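Local coordinates for putative lipoprotein (Bacteroides fragilis, PDB 3QNK) that probably binds glycans at the outer membrane as a SusD-like protein, for uptake by a partner transporter, at residues Tyr320-Phe332 with Lys336-Thr348. Numbering follows the deposited sequence.
Sequences YANIVFHGSQIFF and KGAVTVDRYLMDT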
loop_
_atom_site.group_PDB
_atom_site.type_symbol
_atom_site.label_atom_id
_atom_site.label_comp_id
_atom_site.label_asym_id
_atom_site.label_seq_id
_atom_site.Cartn_x
_atom_site.Cartn_y
_atom_site.Cartn_z
ATOM N N TYR B 320 30.952 -15.756 14.970
ATOM C CA TYR B 320 30.524 -16.996 14.297
ATOM C C TYR B 320 29.012 -17.151 14.339
ATOM O O TYR B 320 28.450 -17.849 13.504
ATOM C CB TYR B 320 31.225 -18.234 14.916
ATOM C CG TYR B 320 32.735 -18.103 14.906
ATOM C CD1 TYR B 320 33.460 -18.233 13.721
ATOM C CD2 TYR B 320 33.427 -17.701 16.048
ATOM C CE1 TYR B 320 34.842 -18.048 13.696
ATOM C CE2 TYR B 320 34.812 -17.516 16.034
ATOM C CZ TYR B 320 35.513 -17.690 14.862
ATOM O OH TYR B 320 36.865 -17.431 14.884
ATOM N N ALA B 321 28.363 -16.449 15.268
ATOM C CA ALA B 321 26.918 -16.444 15.435
ATOM C C ALA B 321 26.247 -15.529 14.432
ATOM O O ALA B 321 25.102 -15.781 14.067
ATOM C CB ALA B 321 26.559 -15.999 16.844
ATOM N N ASN B 322 26.928 -14.459 14.001
ATOM C CA ASN B 322 26.361 -13.475 13.084
ATOM C C ASN B 322 26.842 -13.553 11.628
ATOM O O ASN B 322 26.100 -13.136 10.719
ATOM C CB ASN B 322 26.741 -12.073 13.567
ATOM C CG ASN B 322 25.933 -11.530 14.695
ATOM O OD1 ASN B 322 25.078 -10.678 14.477
ATOM N ND2 ASN B 322 26.262 -11.913 15.928
ATOM N N ILE B 323 28.120 -13.948 11.411
ATOM C CA ILE B 323 28.729 -13.858 10.096
ATOM C C ILE B 323 28.910 -15.204 9.405
ATOM O O ILE B 323 29.514 -16.119 9.968
ATOM C CB ILE B 323 30.099 -13.098 10.227
ATOM C CG1 ILE B 323 29.986 -11.739 10.988
ATOM C CG2 ILE B 323 30.804 -12.915 8.896
ATOM C CD1 ILE B 323 28.886 -10.716 10.512
ATOM N N VAL B 324 28.421 -15.279 8.149
ATOM C CA VAL B 324 28.631 -16.368 7.201
ATOM C C VAL B 324 29.776 -15.852 6.304
ATOM O O VAL B 324 29.604 -14.836 5.604
ATOM C CB VAL B 324 27.350 -16.768 6.399
ATOM C CG1 VAL B 324 27.655 -17.847 5.357
ATOM C CG2 VAL B 324 26.225 -17.200 7.320
ATOM N N PHE B 325 30.953 -16.516 6.386
ATOM C CA PHE B 325 32.172 -16.124 5.662
ATOM C C PHE B 325 32.760 -17.308 4.834
ATOM O O PHE B 325 32.263 -18.422 4.891
ATOM C CB PHE B 325 33.227 -15.569 6.647
ATOM C CG PHE B 325 33.449 -16.513 7.812
ATOM C CD1 PHE B 325 34.305 -17.603 7.695
ATOM C CD2 PHE B 325 32.778 -16.327 9.019
ATOM C CE1 PHE B 325 34.458 -18.498 8.739
ATOM C CE2 PHE B 325 32.943 -17.222 10.063
ATOM C CZ PHE B 325 33.763 -18.314 9.906
ATOM N N HIS B 326 33.791 -17.032 4.020
ATOM C CA HIS B 326 34.441 -18.042 3.198
ATOM C C HIS B 326 34.885 -19.170 4.090
ATOM O O HIS B 326 35.651 -18.952 5.028
ATOM C CB HIS B 326 35.623 -17.438 2.450
ATOM C CG HIS B 326 36.322 -18.409 1.544
ATOM N ND1 HIS B 326 35.763 -18.798 0.337
ATOM C CD2 HIS B 326 37.520 -19.027 1.683
ATOM C CE1 HIS B 326 36.628 -19.626 -0.212
ATOM N NE2 HIS B 326 37.697 -19.795 0.552
ATOM N N GLY B 327 34.343 -20.352 3.843
ATOM C CA GLY B 327 34.675 -21.543 4.617
ATOM C C GLY B 327 33.698 -21.902 5.716
ATOM O O GLY B 327 33.906 -22.913 6.392
ATOM N N SER B 328 32.637 -21.096 5.911
ATOM C CA SER B 328 31.588 -21.373 6.896
ATOM C C SER B 328 30.769 -22.586 6.477
ATOM O O SER B 328 30.384 -22.704 5.299
ATOM C CB SER B 328 30.619 -20.194 7.051
ATOM O OG SER B 328 31.180 -18.999 7.553
ATOM N N GLN B 329 30.467 -23.455 7.448
ATOM C CA GLN B 329 29.572 -24.579 7.276
ATOM C C GLN B 329 28.202 -24.206 7.817
ATOM O O GLN B 329 28.096 -23.701 8.950
ATOM C CB GLN B 329 30.108 -25.799 7.967
ATOM C CG GLN B 329 31.066 -26.546 7.102
ATOM C CD GLN B 329 31.605 -27.695 7.878
ATOM O OE1 GLN B 329 32.469 -27.523 8.736
ATOM N NE2 GLN B 329 31.065 -28.884 7.626
ATOM N N ILE B 330 27.165 -24.396 6.977
ATOM C CA ILE B 330 25.762 -24.103 7.273
ATOM C C ILE B 330 24.904 -25.286 6.817
ATOM O O ILE B 330 25.385 -26.117 6.056
ATOM C CB ILE B 330 25.315 -22.762 6.622
ATOM C CG1 ILE B 330 25.591 -22.739 5.104
ATOM C CG2 ILE B 330 25.964 -21.544 7.338
ATOM C CD1 ILE B 330 24.908 -21.656 4.347
ATOM N N PHE B 331 23.643 -25.363 7.293
ATOM C CA PHE B 331 22.623 -26.373 6.960
ATOM C C PHE B 331 23.015 -27.788 7.411
ATOM O O PHE B 331 22.762 -28.765 6.701
ATOM C CB PHE B 331 22.262 -26.347 5.466
ATOM C CG PHE B 331 21.317 -25.233 5.091
ATOM C CD1 PHE B 331 20.031 -25.178 5.628
ATOM C CD2 PHE B 331 21.693 -24.260 4.170
ATOM C CE1 PHE B 331 19.136 -24.166 5.250
ATOM C CE2 PHE B 331 20.800 -23.249 3.793
ATOM C CZ PHE B 331 19.528 -23.209 4.339
ATOM N N PHE B 332 23.551 -27.890 8.636
ATOM C CA PHE B 332 23.992 -29.136 9.257
ATOM C C PHE B 332 22.902 -30.187 9.327
ATOM O O PHE B 332 23.178 -31.363 9.058
ATOM C CB PHE B 332 24.468 -28.868 10.683
ATOM C CG PHE B 332 25.513 -27.797 10.825
ATOM C CD1 PHE B 332 26.846 -28.059 10.525
ATOM C CD2 PHE B 332 25.177 -26.537 11.306
ATOM C CE1 PHE B 332 27.819 -27.064 10.673
ATOM C CE2 PHE B 332 26.154 -25.552 11.471
ATOM C CZ PHE B 332 27.468 -25.824 11.160
ATOM N N LYS B 336 21.233 -34.164 3.087
ATOM C CA LYS B 336 22.533 -33.933 2.405
ATOM C C LYS B 336 23.601 -33.296 3.375
ATOM O O LYS B 336 24.787 -33.298 3.045
ATOM C CB LYS B 336 22.408 -33.104 1.088
ATOM N N GLY B 337 23.181 -32.809 4.551
ATOM C CA GLY B 337 24.081 -32.236 5.552
ATOM C C GLY B 337 24.707 -30.886 5.225
ATOM O O GLY B 337 24.325 -30.227 4.254
ATOM N N ALA B 338 25.690 -30.463 6.050
ATOM C CA ALA B 338 26.366 -29.172 5.959
ATOM C C ALA B 338 27.041 -28.938 4.614
ATOM O O ALA B 338 27.688 -29.830 4.053
ATOM C CB ALA B 338 27.387 -29.021 7.076
ATOM N N VAL B 339 26.865 -27.718 4.105
ATOM C CA VAL B 339 27.459 -27.201 2.879
ATOM C C VAL B 339 28.509 -26.144 3.316
ATOM O O VAL B 339 28.299 -25.441 4.313
ATOM C CB VAL B 339 26.375 -26.662 1.879
ATOM C CG1 VAL B 339 25.584 -25.480 2.440
ATOM C CG2 VAL B 339 26.965 -26.328 0.514
ATOM N N THR B 340 29.660 -26.085 2.618
ATOM C CA THR B 340 30.695 -25.107 2.946
ATOM C C THR B 340 30.590 -23.963 1.955
ATOM O O THR B 340 30.537 -24.193 0.736
ATOM C CB THR B 340 32.088 -25.745 2.993
ATOM O OG1 THR B 340 32.072 -26.856 3.899
ATOM C CG2 THR B 340 33.151 -24.759 3.439
ATOM N N VAL B 341 30.533 -22.734 2.482
ATOM C CA VAL B 341 30.406 -21.504 1.697
ATOM C C VAL B 341 31.747 -21.196 1.059
ATOM O O VAL B 341 32.757 -21.181 1.758
ATOM C CB VAL B 341 29.876 -20.337 2.561
ATOM C CG1 VAL B 341 29.895 -19.016 1.795
ATOM C CG2 VAL B 341 28.479 -20.652 3.089
ATOM N N ASP B 342 31.751 -20.996 -0.273
ATOM C CA ASP B 342 32.938 -20.722 -1.085
ATOM C C ASP B 342 32.773 -19.379 -1.796
ATOM O O ASP B 342 31.921 -19.227 -2.681
ATOM C CB ASP B 342 33.165 -21.871 -2.103
ATOM C CG ASP B 342 34.388 -21.800 -3.012
ATOM O OD1 ASP B 342 35.033 -20.732 -3.062
ATOM O OD2 ASP B 342 34.685 -22.820 -3.696
ATOM N N ARG B 343 33.619 -18.415 -1.417
ATOM C CA ARG B 343 33.590 -17.069 -1.993
ATOM C C ARG B 343 34.490 -16.949 -3.211
ATOM O O ARG B 343 34.394 -15.946 -3.928
ATOM C CB ARG B 343 33.991 -16.020 -0.957
ATOM C CG ARG B 343 33.120 -16.006 0.264
ATOM C CD ARG B 343 31.657 -15.767 -0.010
ATOM N NE ARG B 343 30.962 -15.593 1.262
ATOM C CZ ARG B 343 29.666 -15.373 1.401
ATOM N NH1 ARG B 343 28.883 -15.282 0.336
ATOM N NH2 ARG B 343 29.144 -15.222 2.609
ATOM N N TYR B 344 35.371 -17.963 -3.435
ATOM C CA TYR B 344 36.295 -17.991 -4.567
ATOM C C TYR B 344 35.586 -18.492 -5.825
ATOM O O TYR B 344 35.622 -17.814 -6.845
ATOM C CB TYR B 344 37.551 -18.844 -4.264
ATOM C CG TYR B 344 38.471 -18.988 -5.459
ATOM C CD1 TYR B 344 38.900 -17.873 -6.173
ATOM C CD2 TYR B 344 38.912 -20.237 -5.880
ATOM C CE1 TYR B 344 39.717 -17.996 -7.288
ATOM C CE2 TYR B 344 39.729 -20.375 -7.003
ATOM C CZ TYR B 344 40.136 -19.249 -7.700
ATOM O OH TYR B 344 40.982 -19.344 -8.783
ATOM N N LEU B 345 34.929 -19.651 -5.757
ATOM C CA LEU B 345 34.281 -20.243 -6.934
ATOM C C LEU B 345 32.773 -20.115 -6.988
ATOM O O LEU B 345 32.230 -20.053 -8.086
ATOM C CB LEU B 345 34.600 -21.743 -7.021
ATOM C CG LEU B 345 36.070 -22.132 -7.214
ATOM C CD1 LEU B 345 36.274 -23.613 -7.001
ATOM C CD2 LEU B 345 36.587 -21.726 -8.567
HETATM N N MSE B 346 32.101 -20.167 -5.830
HETATM C CA MSE B 346 30.655 -20.233 -5.715
HETATM C C MSE B 346 29.982 -18.858 -5.544
HETATM O O MSE B 346 29.576 -18.294 -6.545
HETATM C CB MSE B 346 30.291 -21.178 -4.556
HETATM C CG MSE B 346 30.725 -22.640 -4.777
HETATM SE SE MSE B 346 29.704 -23.542 -6.166
HETATM C CE MSE B 346 28.045 -23.631 -5.232
ATOM N N ASP B 347 29.798 -18.351 -4.290
ATOM C CA ASP B 347 29.117 -17.082 -3.992
ATOM C C ASP B 347 30.083 -15.924 -4.095
ATOM O O ASP B 347 30.710 -15.500 -3.112
ATOM C CB ASP B 347 28.457 -17.110 -2.619
ATOM C CG ASP B 347 27.302 -16.149 -2.529
ATOM O OD1 ASP B 347 26.204 -16.503 -3.000
ATOM O OD2 ASP B 347 27.495 -15.043 -1.988
ATOM N N THR B 348 30.125 -15.379 -5.291
ATOM C CA THR B 348 31.019 -14.360 -5.793
ATOM C C THR B 348 30.284 -13.041 -6.064
ATOM O O THR B 348 29.132 -13.077 -6.508
ATOM C CB THR B 348 31.626 -15.013 -7.025
ATOM O OG1 THR B 348 32.770 -15.745 -6.590
ATOM C CG2 THR B 348 31.958 -14.077 -8.126
#
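His326 takes the backbone N-H of Arg343 on its ND1, 2.8 Å away and in the plane of the imidazole, in a nearly straight bond (168°). Its CG stands anti to the backbone N (chi1 -178°), which carries the ring and its ND1 across to the other segment. His326 CB packs against Arg343 CG at 3.6 Å. Running the opposite way, the arginine chain bends at chi2 and brings Arg343 NH2 to Val324 O (3.1 Å), above the carbonyl plane, while Val341 CG1 covers one face of the guanidinium. A salt bridge from Arg343 NH1 to Asp347 OD2 (2.7 Å) and a hydrogen bond from NH2 to Asn360 further fix that group.

Within the type II turn Phe325-Ser328, Gly327 N donates to Val341 O and Ser328 O accepts from Val341 N; beyond it, Ile330 and Val339 form a hydrogen-bonded antiparallel pair. Val324 CG1 meets Val341 CG2 at 3.7 Å, and Ile330 CD1 reaches the same methyl; Gln329 and Thr340 occupy the exposed face.

The contact is thus a two-stranded beta hairpin, 329-330 with 339-340, continued by loops. His326 NE2 bonds to Pro478 O, Arg343 touches strand 469-475, and strand 323-324, which follows helix 317-322, pairs with strand 360-361.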